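Tyrosine specific protein phosphatase (Trypanosoma cruzi, PDB 4AZ1) probably removes phosphate groups from phosphotyrosine residues of proteins, as a member of the classical protein tyrosine phosphatase family. Local coordinates at residues S142-V145 against L151-S154. Sequence-based numbering, arbitrary orientation.
Sequences SIAV and LTIS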
ATOM      1  N   SER A 142       9.614  12.298  -1.698  1.00 46.86           N
ATOM      2  CA  SER A 142       8.274  11.972  -1.187  1.00 45.97           C
ATOM      3  C   SER A 142       7.637  10.865  -2.017  1.00 43.60           C
ATOM      4  O   SER A 142       7.711  10.892  -3.241  1.00 44.69           O
ATOM      5  CB  SER A 142       7.341  13.189  -1.285  1.00 47.93           C
ATOM      6  OG  SER A 142       7.682  14.203  -0.365  1.00 68.87           O
ATOM      7  N   ILE A 143       6.993   9.907  -1.356  1.00 40.34           N
ATOM      8  CA  ILE A 143       6.086   8.992  -2.047  1.00 45.67           C
ATOM      9  C   ILE A 143       4.729   8.981  -1.329  1.00 43.88           C
ATOM     10  O   ILE A 143       4.625   9.416  -0.175  1.00 42.34           O
ATOM     11  CB  ILE A 143       6.659   7.573  -2.117  1.00 39.04           C
ATOM     12  CG1 ILE A 143       6.936   7.053  -0.709  1.00 38.98           C
ATOM     13  CG2 ILE A 143       7.929   7.546  -2.955  1.00 44.27           C
ATOM     14  CD1 ILE A 143       7.588   5.669  -0.684  1.00 43.32           C
ATOM     15  N   ALA A 144       3.695   8.481  -1.998  1.00 36.85           N
ATOM     16  CA  ALA A 144       2.356   8.465  -1.400  1.00 32.62           C
ATOM     17  C   ALA A 144       1.657   7.103  -1.538  1.00 38.25           C
ATOM     18  O   ALA A 144       1.981   6.310  -2.438  1.00 33.18           O
ATOM     19  CB  ALA A 144       1.496   9.581  -1.996  1.00 34.82           C
ATOM     20  N   VAL A 145       0.732   6.820  -0.620  1.00 37.17           N
ATOM     21  CA  VAL A 145      -0.182   5.697  -0.785  1.00 36.74           C
ATOM     22  C   VAL A 145      -1.565   6.270  -1.041  1.00 41.62           C
ATOM     23  O   VAL A 145      -1.896   7.374  -0.584  1.00 35.84           O
ATOM     24  CB  VAL A 145      -0.189   4.723   0.416  1.00 37.20           C
ATOM     25  CG1 VAL A 145       1.127   3.944   0.494  1.00 28.74           C
ATOM     26  CG2 VAL A 145      -0.477   5.465   1.734  1.00 34.61           C
ATOM     27  N   LEU A 151      -1.918   8.770   2.431  1.00 41.44           N
ATOM     28  CA  LEU A 151      -0.835   9.298   3.255  1.00 43.29           C
ATOM     29  C   LEU A 151       0.344   9.610   2.352  1.00 44.34           C
ATOM     30  O   LEU A 151       0.536   8.976   1.305  1.00 42.78           O
ATOM     31  CB  LEU A 151      -0.399   8.302   4.332  1.00 44.30           C
ATOM     32  CG  LEU A 151      -1.363   7.939   5.468  1.00 57.44           C
ATOM     33  CD1 LEU A 151      -1.891   6.514   5.325  1.00 66.79           C
ATOM     34  CD2 LEU A 151      -0.684   8.113   6.818  1.00 51.66           C
ATOM     35  N   THR A 152       1.130  10.598   2.751  1.00 39.05           N
ATOM     36  CA  THR A 152       2.372  10.888   2.065  1.00 36.88           C
ATOM     37  C   THR A 152       3.479  10.645   3.075  1.00 43.12           C
ATOM     38  O   THR A 152       3.331  10.972   4.257  1.00 48.12           O
ATOM     39  CB  THR A 152       2.394  12.334   1.560  1.00 40.45           C
ATOM     40  OG1 THR A 152       1.372  12.503   0.566  1.00 52.17           O
ATOM     41  CG2 THR A 152       3.757  12.698   0.960  1.00 39.31           C
ATOM     42  N   ILE A 153       4.571  10.035   2.634  1.00 41.03           N
ATOM     43  CA  ILE A 153       5.743   9.882   3.493  1.00 32.24           C
ATOM     44  C   ILE A 153       6.960  10.520   2.799  1.00 42.16           C
ATOM     45  O   ILE A 153       7.177  10.331   1.590  1.00 36.18           O
ATOM     46  CB  ILE A 153       5.945   8.397   3.915  1.00 37.36           C
ATOM     47  CG1 ILE A 153       7.197   8.222   4.782  1.00 30.10           C
ATOM     48  CG2 ILE A 153       5.986   7.496   2.719  1.00 40.36           C
ATOM     49  CD1 ILE A 153       7.349   6.770   5.322  1.00 35.07           C
ATOM     50  N   SER A 154       7.724  11.313   3.549  1.00 36.42           N
ATOM     51  CA  SER A 154       8.760  12.143   2.945  1.00 32.18           C
ATOM     52  C   SER A 154      10.052  12.043   3.716  1.00 32.62           C
ATOM     53  O   SER A 154      10.056  11.716   4.910  1.00 38.47           O
ATOM     54  CB  SER A 154       8.343  13.620   2.926  1.00 39.98           C
ATOM     55  OG  SER A 154       7.017  13.783   2.480  1.00 54.91           O
TER
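Ile143 and Ile153 face each other as an antiparallel hydrogen-bonded pair, their backbones joined by two nearly straight bonds: Ile143 N to Ile153 O at 3.0 Å and Ile153 N to Ile143 O at 2.9 Å. Val145 and Leu151 form the next such pair, but less evenly. Val145 N reaches Leu151 O at 2.9 Å, whereas the return bond from Leu151 N to Val145 O is weak.

Apolar branches fill the face that carries these four residues. Ile143 CG1 lies 3.6 Å from Ile153 CG2, the two side chains running side by side. Ile153 CG1 is anti to its own backbone N (chi1 178°), which turns CG1 and CD1 away from Ile143 and leaves CG2 to meet it; Ile153 also packs on Leu174 and Leu176. Val145 CG2 sits against Leu151 CB at 3.8 Å; helix 101-110 covers both residues, which suits branched hydrocarbon.

Small and hydroxyl-bearing residues occupy the other face, where paired CA atoms of Ser142-Ser154 and Ala144-Thr152 stand 4.2 Å apart and short side chains fit. Ser142 OG and Ser154 OG satisfy each other through a 3.0 Å hydrogen bond. Ala144 packs on Tyr51 of the second subunit, to which its backbone also hydrogen-bonds, while Thr152 meets Phe127 of that subunit.

Joined by a five-residue loop, the strands form a beta hairpin whose 142-145 arm is an outermost strand of the chain's large mixed sheet, the central sheet of the protein tyrosine phosphatase fold.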